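PDB 4B7O: iron-regulated outer membrane protein from Neisseria meningitidis, which is a TonB-dependent transporter of the outer membrane that takes up iron, probably in siderophore-bound form. Local coordinates for residues Q387-Q392 with P511-A516; F469-H474 with I526-G531; Q392-G397 with L517-K522; K336-D341 with V352-T357. One frame throughout, in Å; residues are numbered along the deposited sequence.

Interaction 1 of 4, residues Q387-Q392 with P511-A516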
loop_
_atom_site.group_PDB
_atom_site.type_symbol
_atom_site.label_atom_id
_atom_site.label_comp_id
_atom_site.label_asym_id
_atom_site.label_seq_id
_atom_site.Cartn_x
_atom_site.Cartn_y
_atom_site.Cartn_z
ATOM N N GLN A 387 -16.303 8.184 1.964
ATOM C CA GLN A 387 -15.572 8.144 3.207
ATOM C C GLN A 387 -16.125 8.980 4.326
ATOM O O GLN A 387 -16.479 10.132 4.098
ATOM C CB GLN A 387 -14.142 8.595 2.971
ATOM C CG GLN A 387 -13.270 7.422 2.620
ATOM C CD GLN A 387 -12.042 7.854 1.902
ATOM O OE1 GLN A 387 -12.115 8.333 0.764
ATOM N NE2 GLN A 387 -10.903 7.701 2.555
ATOM N N GLU A 388 -16.088 8.451 5.550
ATOM C CA GLU A 388 -16.502 9.255 6.724
ATOM C C GLU A 388 -15.593 9.008 7.894
ATOM O O GLU A 388 -15.427 7.844 8.301
ATOM C CB GLU A 388 -17.949 8.948 7.152
ATOM C CG GLU A 388 -18.484 9.926 8.203
ATOM C CD GLU A 388 -19.967 9.724 8.669
ATOM O OE1 GLU A 388 -20.720 8.845 8.136
ATOM O OE2 GLU A 388 -20.388 10.460 9.614
ATOM N N ILE A 389 -15.006 10.086 8.423
ATOM C CA ILE A 389 -14.142 10.036 9.580
ATOM C C ILE A 389 -15.061 10.376 10.782
ATOM O O ILE A 389 -15.779 11.347 10.719
ATOM C CB ILE A 389 -13.051 11.108 9.455
ATOM C CG1 ILE A 389 -11.998 10.752 8.415
ATOM C CG2 ILE A 389 -12.331 11.317 10.726
ATOM C CD1 ILE A 389 -10.765 11.665 8.354
ATOM N N LYS A 390 -15.053 9.566 11.850
ATOM C CA LYS A 390 -15.963 9.712 13.025
ATOM C C LYS A 390 -15.158 9.572 14.257
ATOM O O LYS A 390 -14.871 8.446 14.655
ATOM C CB LYS A 390 -17.000 8.584 13.064
ATOM C CG LYS A 390 -17.456 8.169 11.684
ATOM C CD LYS A 390 -18.183 6.842 11.701
ATOM C CE LYS A 390 -18.816 6.659 10.348
ATOM N NZ LYS A 390 -19.821 5.582 10.375
ATOM N N PRO A 391 -14.705 10.687 14.833
ATOM C CA PRO A 391 -13.960 10.653 16.081
ATOM C C PRO A 391 -14.906 10.430 17.295
ATOM O O PRO A 391 -16.123 10.501 17.143
ATOM C CB PRO A 391 -13.319 12.022 16.127
ATOM C CG PRO A 391 -14.233 12.905 15.335
ATOM C CD PRO A 391 -15.002 12.056 14.394
ATOM N N GLN A 392 -14.371 10.129 18.480
ATOM C CA GLN A 392 -15.228 9.820 19.627
ATOM C C GLN A 392 -16.099 11.000 20.029
ATOM O O GLN A 392 -17.294 10.847 20.287
ATOM C CB GLN A 392 -14.362 9.410 20.803
ATOM C CG GLN A 392 -15.131 8.868 21.998
ATOM C CD GLN A 392 -14.248 7.946 22.810
ATOM O OE1 GLN A 392 -14.088 6.760 22.454
ATOM N NE2 GLN A 392 -13.643 8.481 23.896
ATOM N N PRO A 511 -8.566 15.741 -2.868
ATOM C CA PRO A 511 -7.812 16.088 -1.647
ATOM C C PRO A 511 -8.111 15.068 -0.586
ATOM O O PRO A 511 -9.247 14.612 -0.507
ATOM C CB PRO A 511 -8.443 17.401 -1.209
ATOM C CG PRO A 511 -9.268 17.893 -2.353
ATOM C CD PRO A 511 -9.219 16.916 -3.464
ATOM N N ARG A 512 -7.118 14.672 0.191
ATOM C CA ARG A 512 -7.391 13.770 1.319
ATOM C C ARG A 512 -7.942 14.540 2.504
ATOM O O ARG A 512 -7.521 15.662 2.771
ATOM C CB ARG A 512 -6.154 13.017 1.758
ATOM C CG ARG A 512 -5.164 12.750 0.638
ATOM C CD ARG A 512 -5.673 11.937 -0.555
ATOM N NE ARG A 512 -4.510 11.774 -1.463
ATOM C CZ ARG A 512 -4.067 12.683 -2.349
ATOM N NH1 ARG A 512 -4.716 13.832 -2.584
ATOM N NH2 ARG A 512 -2.972 12.420 -3.048
ATOM N N LEU A 513 -8.901 13.948 3.201
ATOM C CA LEU A 513 -9.349 14.496 4.498
ATOM C C LEU A 513 -8.178 14.525 5.469
ATOM O O LEU A 513 -7.282 13.701 5.404
ATOM C CB LEU A 513 -10.478 13.648 5.059
ATOM C CG LEU A 513 -11.658 13.400 4.108
ATOM C CD1 LEU A 513 -12.500 12.198 4.497
ATOM C CD2 LEU A 513 -12.559 14.625 3.962
ATOM N N TYR A 514 -8.159 15.511 6.343
ATOM C CA TYR A 514 -7.077 15.667 7.361
ATOM C C TYR A 514 -6.998 14.451 8.311
ATOM O O TYR A 514 -7.916 13.610 8.336
ATOM C CB TYR A 514 -7.341 16.975 8.144
ATOM C CG TYR A 514 -6.202 17.568 8.945
ATOM C CD1 TYR A 514 -5.066 18.120 8.320
ATOM C CD2 TYR A 514 -6.286 17.633 10.357
ATOM C CE1 TYR A 514 -4.033 18.695 9.079
ATOM C CE2 TYR A 514 -5.261 18.185 11.101
ATOM C CZ TYR A 514 -4.156 18.711 10.487
ATOM O OH TYR A 514 -3.180 19.254 11.313
ATOM N N ASP A 515 -5.913 14.323 9.057
ATOM C CA ASP A 515 -5.716 13.094 9.892
ATOM C C ASP A 515 -6.933 12.801 10.733
ATOM O O ASP A 515 -7.490 13.704 11.390
ATOM C CB ASP A 515 -4.525 13.269 10.828
ATOM C CG ASP A 515 -3.234 13.473 10.081
ATOM O OD1 ASP A 515 -3.333 13.525 8.822
ATOM O OD2 ASP A 515 -2.149 13.577 10.738
ATOM N N ALA A 516 -7.371 11.559 10.700
ATOM C CA ALA A 516 -8.583 11.152 11.409
ATOM C C ALA A 516 -8.467 11.465 12.895
ATOM O O ALA A 516 -9.430 11.919 13.508
ATOM C CB ALA A 516 -8.869 9.637 11.231
#

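Interaction 2 of 4, residues F469-H474 with I526-G531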
loop_
_atom_site.group_PDB
_atom_site.type_symbol
_atom_site.label_atom_id
_atom_site.label_comp_id
_atom_site.label_asym_id
_atom_site.label_seq_id
_atom_site.Cartn_x
_atom_site.Cartn_y
_atom_site.Cartn_z
ATOM N N PHE A 469 -15.318 14.785 -7.379
ATOM C CA PHE A 469 -15.344 14.697 -5.934
ATOM C C PHE A 469 -16.220 15.710 -5.175
ATOM O O PHE A 469 -16.503 16.812 -5.679
ATOM C CB PHE A 469 -13.934 14.678 -5.387
ATOM C CG PHE A 469 -13.305 16.016 -5.267
ATOM C CD1 PHE A 469 -13.552 16.810 -4.134
ATOM C CD2 PHE A 469 -12.416 16.472 -6.230
ATOM C CE1 PHE A 469 -12.950 18.045 -3.968
ATOM C CE2 PHE A 469 -11.786 17.709 -6.069
ATOM C CZ PHE A 469 -12.058 18.494 -4.949
ATOM N N LYS A 470 -16.609 15.351 -3.943
ATOM C CA LYS A 470 -17.278 16.319 -3.001
ATOM C C LYS A 470 -16.675 16.162 -1.621
ATOM O O LYS A 470 -16.701 15.089 -1.041
ATOM C CB LYS A 470 -18.788 16.063 -2.919
ATOM C CG LYS A 470 -19.572 17.332 -2.527
ATOM C CD LYS A 470 -20.608 17.251 -1.393
ATOM C CE LYS A 470 -21.910 16.572 -1.812
ATOM N NZ LYS A 470 -21.858 15.085 -1.526
ATOM N N VAL A 471 -16.097 17.208 -1.094
ATOM C CA VAL A 471 -15.466 17.097 0.182
ATOM C C VAL A 471 -16.185 17.948 1.230
ATOM O O VAL A 471 -16.342 19.172 1.048
ATOM C CB VAL A 471 -14.009 17.567 0.091
ATOM C CG1 VAL A 471 -13.515 17.995 1.427
ATOM C CG2 VAL A 471 -13.139 16.439 -0.436
ATOM N N LYS A 472 -16.585 17.313 2.338
ATOM C CA LYS A 472 -17.224 18.035 3.431
ATOM C C LYS A 472 -16.312 18.007 4.628
ATOM O O LYS A 472 -16.156 16.974 5.277
ATOM C CB LYS A 472 -18.599 17.428 3.718
ATOM C CG LYS A 472 -19.559 18.325 4.508
ATOM C CD LYS A 472 -19.928 17.698 5.852
ATOM C CE LYS A 472 -18.960 18.200 6.925
ATOM N NZ LYS A 472 -18.978 17.483 8.232
ATOM N N THR A 473 -15.653 19.133 4.882
ATOM C CA THR A 473 -14.738 19.231 5.982
ATOM C C THR A 473 -15.526 19.222 7.285
ATOM O O THR A 473 -16.755 19.160 7.264
ATOM C CB THR A 473 -13.973 20.551 5.932
ATOM O OG1 THR A 473 -14.691 21.481 5.089
ATOM C CG2 THR A 473 -12.525 20.343 5.429
ATOM N N HIS A 474 -14.828 19.294 8.420
ATOM C CA HIS A 474 -15.492 19.176 9.728
ATOM C C HIS A 474 -16.129 20.430 10.208
ATOM O O HIS A 474 -16.555 20.481 11.335
ATOM C CB HIS A 474 -14.593 18.618 10.830
ATOM C CG HIS A 474 -13.518 19.554 11.281
ATOM N ND1 HIS A 474 -12.600 19.196 12.203
ATOM C CD2 HIS A 474 -13.183 20.843 10.875
ATOM C CE1 HIS A 474 -11.722 20.196 12.398
ATOM N NE2 HIS A 474 -12.076 21.214 11.587
ATOM N N ILE A 526 -9.877 22.816 10.494
ATOM C CA ILE A 526 -9.253 22.407 9.241
ATOM C C ILE A 526 -10.314 22.428 8.182
ATOM O O ILE A 526 -11.114 21.480 8.053
ATOM C CB ILE A 526 -8.731 20.965 9.272
ATOM C CG1 ILE A 526 -7.660 20.766 10.362
ATOM C CG2 ILE A 526 -8.278 20.579 7.868
ATOM C CD1 ILE A 526 -6.385 21.576 10.208
ATOM N N SER A 527 -10.301 23.506 7.410
ATOM C CA SER A 527 -11.259 23.692 6.335
ATOM C C SER A 527 -10.681 23.308 4.922
ATOM O O SER A 527 -9.593 22.727 4.785
ATOM C CB SER A 527 -11.771 25.142 6.384
ATOM O OG SER A 527 -13.021 25.260 5.707
ATOM N N ILE A 528 -11.412 23.652 3.878
ATOM C CA ILE A 528 -10.900 23.537 2.528
ATOM C C ILE A 528 -11.207 24.849 1.808
ATOM O O ILE A 528 -12.310 25.370 1.940
ATOM C CB ILE A 528 -11.571 22.370 1.820
ATOM C CG1 ILE A 528 -10.995 22.170 0.410
ATOM C CG2 ILE A 528 -13.076 22.539 1.834
ATOM C CD1 ILE A 528 -11.409 20.853 -0.218
ATOM N N ALA A 529 -10.231 25.381 1.072
ATOM C CA ALA A 529 -10.390 26.648 0.363
ATOM C C ALA A 529 -11.414 26.558 -0.754
ATOM O O ALA A 529 -11.783 25.467 -1.182
ATOM C CB ALA A 529 -9.060 27.120 -0.152
ATOM N N ASP A 530 -11.920 27.700 -1.187
ATOM C CA ASP A 530 -12.856 27.737 -2.333
ATOM C C ASP A 530 -12.218 27.284 -3.648
ATOM O O ASP A 530 -11.061 27.622 -3.943
ATOM C CB ASP A 530 -13.415 29.162 -2.533
ATOM C CG ASP A 530 -14.706 29.409 -1.743
ATOM O OD1 ASP A 530 -15.608 28.512 -1.726
ATOM O OD2 ASP A 530 -14.806 30.517 -1.147
ATOM N N GLY A 531 -13.005 26.571 -4.454
ATOM C CA GLY A 531 -12.558 26.041 -5.753
ATOM C C GLY A 531 -11.258 25.228 -5.784
ATOM O O GLY A 531 -10.683 25.066 -6.854
#

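Interaction 3 of 4, residues Q392-G397 with L517-K522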
loop_
_atom_site.group_PDB
_atom_site.type_symbol
_atom_site.label_atom_id
_atom_site.label_comp_id
_atom_site.label_asym_id
_atom_site.label_seq_id
_atom_site.Cartn_x
_atom_site.Cartn_y
_atom_site.Cartn_z
ATOM N N GLN A 392 -14.371 10.129 18.480
ATOM C CA GLN A 392 -15.228 9.820 19.627
ATOM C C GLN A 392 -16.099 11.000 20.029
ATOM O O GLN A 392 -17.294 10.847 20.287
ATOM C CB GLN A 392 -14.362 9.410 20.803
ATOM C CG GLN A 392 -15.131 8.868 21.998
ATOM C CD GLN A 392 -14.248 7.946 22.810
ATOM O OE1 GLN A 392 -14.088 6.760 22.454
ATOM N NE2 GLN A 392 -13.643 8.481 23.896
ATOM N N ALA A 393 -15.490 12.180 20.105
ATOM C CA ALA A 393 -16.242 13.422 20.274
ATOM C C ALA A 393 -15.383 14.570 19.765
ATOM O O ALA A 393 -14.158 14.452 19.703
ATOM C CB ALA A 393 -16.548 13.615 21.740
ATOM N N PHE A 394 -15.997 15.681 19.401
ATOM C CA PHE A 394 -15.217 16.859 19.071
ATOM C C PHE A 394 -14.687 17.625 20.283
ATOM O O PHE A 394 -15.292 17.577 21.330
ATOM C CB PHE A 394 -16.028 17.704 18.124
ATOM C CG PHE A 394 -16.335 16.979 16.839
ATOM C CD1 PHE A 394 -15.384 16.954 15.787
ATOM C CD2 PHE A 394 -17.516 16.264 16.684
ATOM C CE1 PHE A 394 -15.636 16.270 14.613
ATOM C CE2 PHE A 394 -17.772 15.554 15.486
ATOM C CZ PHE A 394 -16.818 15.550 14.462
ATOM N N LEU A 395 -13.547 18.302 20.145
ATOM C CA LEU A 395 -12.870 18.930 21.264
ATOM C C LEU A 395 -12.385 20.346 20.935
ATOM O O LEU A 395 -11.489 20.886 21.587
ATOM C CB LEU A 395 -11.727 18.071 21.780
ATOM C CG LEU A 395 -12.075 16.644 22.259
ATOM C CD1 LEU A 395 -10.835 15.746 22.197
ATOM C CD2 LEU A 395 -12.674 16.601 23.664
ATOM N N ASN A 396 -12.983 20.972 19.941
ATOM C CA ASN A 396 -12.552 22.328 19.594
ATOM C C ASN A 396 -12.648 23.285 20.779
ATOM O O ASN A 396 -11.762 24.135 20.978
ATOM C CB ASN A 396 -13.290 22.890 18.388
ATOM C CG ASN A 396 -14.732 22.435 18.305
ATOM O OD1 ASN A 396 -15.064 21.320 18.661
ATOM N ND2 ASN A 396 -15.596 23.297 17.787
ATOM N N GLY A 397 -13.691 23.117 21.595
ATOM C CA GLY A 397 -13.887 23.971 22.795
ATOM C C GLY A 397 -12.703 23.985 23.758
ATOM O O GLY A 397 -12.486 24.982 24.465
ATOM N N LEU A 517 -7.291 11.186 13.456
ATOM C CA LEU A 517 -7.065 11.312 14.878
ATOM C C LEU A 517 -7.062 12.769 15.357
ATOM O O LEU A 517 -7.018 13.029 16.551
ATOM C CB LEU A 517 -5.771 10.617 15.285
ATOM C CG LEU A 517 -5.643 10.567 16.809
ATOM C CD1 LEU A 517 -6.843 9.936 17.536
ATOM C CD2 LEU A 517 -4.327 9.889 17.144
ATOM N N GLN A 518 -7.169 13.718 14.436
ATOM C CA GLN A 518 -7.136 15.114 14.838
ATOM C C GLN A 518 -8.392 15.768 14.433
ATOM O O GLN A 518 -8.561 16.952 14.647
ATOM C CB GLN A 518 -5.965 15.847 14.213
ATOM C CG GLN A 518 -4.626 15.336 14.650
ATOM C CD GLN A 518 -3.590 16.462 14.597
ATOM O OE1 GLN A 518 -3.513 17.329 15.494
ATOM N NE2 GLN A 518 -2.794 16.467 13.543
ATOM N N THR A 519 -9.313 14.993 13.896
ATOM C CA THR A 519 -10.581 15.526 13.449
ATOM C C THR A 519 -11.422 16.283 14.521
ATOM O O THR A 519 -12.179 17.209 14.180
ATOM C CB THR A 519 -11.396 14.412 12.816
ATOM O OG1 THR A 519 -10.636 13.861 11.724
ATOM C CG2 THR A 519 -12.697 14.960 12.306
ATOM N N HIS A 520 -11.274 15.898 15.794
ATOM C CA HIS A 520 -11.953 16.567 16.925
ATOM C C HIS A 520 -11.732 18.060 16.997
ATOM O O HIS A 520 -12.549 18.782 17.577
ATOM C CB HIS A 520 -11.511 15.924 18.239
ATOM C CG HIS A 520 -10.024 15.761 18.347
ATOM N ND1 HIS A 520 -9.197 16.808 18.522
ATOM C CD2 HIS A 520 -9.227 14.643 18.251
ATOM C CE1 HIS A 520 -7.939 16.382 18.561
ATOM N NE2 HIS A 520 -7.953 15.056 18.391
ATOM N N GLY A 521 -10.610 18.522 16.449
ATOM C CA GLY A 521 -10.374 19.949 16.270
ATOM C C GLY A 521 -9.784 20.674 17.455
ATOM O O GLY A 521 -9.674 21.894 17.456
ATOM N N LYS A 522 -9.361 19.928 18.455
ATOM C CA LYS A 522 -8.703 20.513 19.595
ATOM C C LYS A 522 -7.591 21.453 19.161
ATOM O O LYS A 522 -7.325 22.492 19.816
ATOM C CB LYS A 522 -8.175 19.400 20.506
ATOM C CG LYS A 522 -7.249 19.887 21.622
ATOM C CD LYS A 522 -7.434 19.062 22.899
ATOM C CE LYS A 522 -6.678 19.739 24.042
ATOM N NZ LYS A 522 -6.428 18.779 25.153
#

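Interaction 4 of 4, residues K336-D341 with V352-T357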
loop_
_atom_site.group_PDB
_atom_site.type_symbol
_atom_site.label_atom_id
_atom_site.label_comp_id
_atom_site.label_asym_id
_atom_site.label_seq_id
_atom_site.Cartn_x
_atom_site.Cartn_y
_atom_site.Cartn_z
ATOM N N LYS A 336 -10.177 1.382 12.425
ATOM C CA LYS A 336 -10.423 1.746 13.852
ATOM C C LYS A 336 -9.135 1.883 14.621
ATOM O O LYS A 336 -8.239 1.046 14.498
ATOM C CB LYS A 336 -11.242 0.702 14.608
ATOM C CG LYS A 336 -12.575 0.340 13.953
ATOM C CD LYS A 336 -13.329 -0.757 14.726
ATOM C CE LYS A 336 -14.262 -1.582 13.826
ATOM N NZ LYS A 336 -15.007 -2.579 14.657
ATOM N N ARG A 337 -9.030 2.944 15.407
ATOM C CA ARG A 337 -7.940 3.070 16.346
ATOM C C ARG A 337 -8.558 3.156 17.707
ATOM O O ARG A 337 -9.444 3.988 17.966
ATOM C CB ARG A 337 -7.119 4.348 16.133
ATOM C CG ARG A 337 -6.053 4.577 17.197
ATOM C CD ARG A 337 -5.441 5.915 16.939
ATOM N NE ARG A 337 -4.437 6.377 17.909
ATOM C CZ ARG A 337 -4.702 6.841 19.139
ATOM N NH1 ARG A 337 -5.961 6.902 19.634
ATOM N NH2 ARG A 337 -3.675 7.219 19.890
ATOM N N TYR A 338 -8.044 2.335 18.597
ATOM C CA TYR A 338 -8.518 2.335 19.957
ATOM C C TYR A 338 -7.312 2.536 20.829
ATOM O O TYR A 338 -6.368 1.715 20.815
ATOM C CB TYR A 338 -9.204 1.003 20.295
ATOM C CG TYR A 338 -9.322 0.794 21.789
ATOM C CD1 TYR A 338 -10.257 1.517 22.540
ATOM C CD2 TYR A 338 -8.484 -0.106 22.462
ATOM C CE1 TYR A 338 -10.355 1.349 23.913
ATOM C CE2 TYR A 338 -8.575 -0.287 23.831
ATOM C CZ TYR A 338 -9.519 0.433 24.553
ATOM O OH TYR A 338 -9.632 0.257 25.909
ATOM N N SER A 339 -7.326 3.633 21.580
ATOM C CA SER A 339 -6.369 3.784 22.669
ATOM C C SER A 339 -7.032 3.475 24.009
ATOM O O SER A 339 -8.204 3.839 24.232
ATOM C CB SER A 339 -5.855 5.184 22.711
ATOM O OG SER A 339 -4.726 5.206 23.508
ATOM N N ALA A 340 -6.291 2.778 24.878
ATOM C CA ALA A 340 -6.695 2.549 26.270
ATOM C C ALA A 340 -6.705 3.880 27.032
ATOM O O ALA A 340 -7.634 4.137 27.791
ATOM C CB ALA A 340 -5.766 1.537 26.940
ATOM N N ASP A 341 -5.696 4.731 26.806
ATOM C CA ASP A 341 -5.614 6.015 27.473
ATOM C C ASP A 341 -4.843 6.989 26.629
ATOM O O ASP A 341 -3.622 6.849 26.456
ATOM C CB ASP A 341 -4.890 5.878 28.826
ATOM C CG ASP A 341 -5.047 7.131 29.735
ATOM O OD1 ASP A 341 -5.720 8.138 29.362
ATOM O OD2 ASP A 341 -4.482 7.093 30.853
ATOM N N VAL A 352 -8.825 11.549 28.115
ATOM C CA VAL A 352 -8.493 10.712 29.265
ATOM C C VAL A 352 -9.230 9.397 29.102
ATOM O O VAL A 352 -10.420 9.402 28.841
ATOM C CB VAL A 352 -8.881 11.410 30.601
ATOM C CG1 VAL A 352 -8.417 10.572 31.813
ATOM C CG2 VAL A 352 -8.308 12.841 30.631
ATOM N N GLY A 353 -8.512 8.279 29.237
ATOM C CA GLY A 353 -9.107 6.923 29.151
ATOM C C GLY A 353 -9.420 6.550 27.712
ATOM O O GLY A 353 -8.961 7.228 26.791
ATOM N N PRO A 354 -10.230 5.493 27.509
ATOM C CA PRO A 354 -10.429 4.982 26.158
ATOM C C PRO A 354 -10.722 6.081 25.118
ATOM O O PRO A 354 -11.503 7.006 25.393
ATOM C CB PRO A 354 -11.609 3.999 26.306
ATOM C CG PRO A 354 -11.617 3.588 27.733
ATOM C CD PRO A 354 -11.025 4.747 28.510
ATOM N N ASN A 355 -10.067 5.987 23.955
ATOM C CA ASN A 355 -10.348 6.864 22.816
ATOM C C ASN A 355 -10.554 6.035 21.551
ATOM O O ASN A 355 -9.687 5.262 21.221
ATOM C CB ASN A 355 -9.206 7.866 22.613
ATOM C CG ASN A 355 -9.595 8.978 21.674
ATOM O OD1 ASN A 355 -10.788 9.161 21.428
ATOM N ND2 ASN A 355 -8.610 9.737 21.149
ATOM N N HIS A 356 -11.691 6.186 20.880
ATOM C CA HIS A 356 -12.058 5.407 19.701
ATOM C C HIS A 356 -12.103 6.340 18.556
ATOM O O HIS A 356 -12.736 7.392 18.631
ATOM C CB HIS A 356 -13.444 4.775 19.820
ATOM C CG HIS A 356 -13.513 3.682 20.836
ATOM N ND1 HIS A 356 -13.447 3.927 22.184
ATOM C CD2 HIS A 356 -13.606 2.288 20.688
ATOM C CE1 HIS A 356 -13.511 2.748 22.854
ATOM N NE2 HIS A 356 -13.590 1.748 21.944
ATOM N N THR A 357 -11.413 5.970 17.477
ATOM C CA THR A 357 -11.436 6.735 16.240
ATOM C C THR A 357 -11.740 5.784 15.089
ATOM O O THR A 357 -11.148 4.673 14.988
ATOM C CB THR A 357 -10.125 7.498 16.006
ATOM O OG1 THR A 357 -9.559 7.886 17.267
ATOM C CG2 THR A 357 -10.385 8.762 15.142
#

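Interaction 1 of 4, residues Q387-Q392 with P511-A516
Gln387 touches Leu513 through its CB, which lies 4.2 Å from Leu513 CD1. Both residues also touch Lys442 on the neighbouring strand 441-455. Glu388 points the other way. Ile389 carries most of the contact. Its two branches both reach Ala516, and the longer one also reaches Leu513 and Tyr514. The longer branch lies beside the backbone N (chi1 -73°) and then extends, which takes CD1 in among the backbone of the second segment. There Ile389 CD1 sits 3.9 Å from Leu513 CB, 3.4 Å from Tyr514 O and 3.8 Å from Ala516 CA. The shorter branch, Ile389 CG2, is 3.9 Å from Ala516 CB. The segment 387-392 lies on the last part of strand 376-391 of the TonB-dependent receptor barrel. The segment 511-516 belongs to the loop that follows strand 498-509. Side chains alternate along the strand, and Gln387 and Ile389 are the ones that meet this loop. The contact is apolar and buried, made of aliphatic carbons set against side chains and backbone. The loop also touches the plug. Ala516 bonds to Gln129 through the backbone, and Arg512 NH2 bonds to Asn115 O.

Interaction 2 of 4, residues F469-H474 with I526-G531
The end of barrel strand 458-472, with the turn after it, meets the short strand 525-528 carried by the loop after strand 498-509. They run roughly antiparallel, with end-to-end directions 154° apart, but the single hydrogen bond between them uses a side chain. Ile526 N donates to His474 NE2 at 2.9 Å, and the N-H points almost straight at the nitrogen (169°). The donor is tilted 30° from the ring plane. The imidazole is held at its other nitrogen too, since ND1 bonds to Thr519 O. This places the ring between two parts of the same loop. Thr473 packs its methyl against the backbone, with CG2 3.2 Å from Ile526 O and 3.5 Å from Ser527 C. Its hydroxyl bonds to Lys477 O and Asp475 OD1, while Ser527 OG bonds to Asp475 OD2. Further back, Val471 CG1 meets Ile528 CD1 at 3.9 Å. Ile528 CG1 is anti to the backbone N (chi1 -177°), which carries CD1 toward the valine. Strand 525-528 also pairs in parallel with strand 578-600. A strand end is thus bound to an inter-strand loop with its own short strand, in the barrel of a TonB-dependent receptor.

Interaction 3 of 4, residues Q392-G397 with L517-K522
His520 and Leu395 have the most surface buried by this contact, followed by Phe394. The backbone of His520 takes the one clear hydrogen bond across the segments. Leu395 N donates to His520 O at 2.8 Å with an angle of 171°. The donor stands 39° out of the carbonyl plane, so it is not on a lone pair. The leucine side chain then lies over the imidazole. Its CD1 is 4.3 Å from the centroid of the His520 ring, over the face but offset toward the rim, which makes a CH-pi contact. Gln518 O lies over the opposite face.

The ring is fixed at its edge as well. Lys522 N donates to His520 ND1 at 3.1 Å, almost in the ring plane, and NE2 bonds to Tyr347 O. His520 CG sits between the backbone N and the carbonyl carbon (chi1 48°), which brings the ring back to the amide of Lys522. The histidine belongs to a type I turn from Gln518 to Gly521.

Phe394 uses its ring edge. Thr519 O lies near the ring plane, 3.6 Å from Phe394 CD1, and Phe394 CE1 is 4.0 Å from Thr519 CG2. Beyond the histidine, Leu395 O takes a CA-H...O contact from Lys522 CA at 3.4 Å. The two segments belong to loops of the barrel domain, after strands 376-391 and 498-509. With ND1 accepting the Lys522 amide and NE2 bonded to a carbonyl, the imidazole is probably neutral with its proton on NE2.

Interaction 4 of 4, residues K336-D341 with V352-T357
Backbone hydrogen bonds join Arg337 to Thr357 and Ser339 to Asn355, two in each pair. Arg337 N donates to Thr357 O and Thr357 N to Arg337 O, both at 2.8 Å. Between these pairs, Tyr338 and His356 form a non-hydrogen-bonded pair. CA-H...O contacts support the pairing, such as Pro354 CA to Ser339 O at 3.2 Å. One side-chain bond lies past the strand ends. Gly353 N donates to Asp341 OD1 at 2.8 Å, meeting the carboxylate from above its plane, 52° out of it. Asp341 OD1 also accepts from Lys343 N.

The strands are neighbours in the TonB-dependent receptor barrel. They form a beta hairpin, and their axes run antiparallel at 172°. The residues between them make the connecting loop.

Aromatic and apolar contacts lie on the face with Tyr338 and His356. Tyr338 CD1 sits over one face of the His356 ring, 3.4 Å from His356 NE2, and the ring planes are 52° apart. His356 ND1 bonds to Gln392 OE1. Tyr338 CE1 is 3.8 Å from Pro354 CB. Tyr338 lies side by side with both Pro354 and His356, pointing the same way.

Polar groups gather on the other face. The Arg337 chain is extended from CG to NE, and NH1 forms a salt bridge with Asp342. The same aspartate bonds to Asn355 ND2 and Ser339 OG. Arg337 NH1 and Asn355 ND2 are 4.2 Å apart.

Overall arrangement
Interactions 1 and 2 are buried, while interactions 3 and 4 are only partly so. Interaction 4 alone pairs neighbouring barrel strands, and backbone bonds dominate it. The other three bring in the loop 511-531, which follows strand 498-509. Interaction 1 is apolar, interaction 2 adds a histidine bond, and interaction 3 joins a backbone bond to ring packing. Interactions 1 and 3 share Gln392, whose amide ties them to His356 and Pro354 of interaction 4. His474 and Thr519 tie interactions 2 and 3. Tyr514 packs on Ile526 between interactions 1 and 2. Interactions 2 and 4 do not touch, their nearest atoms being about 11 Å apart.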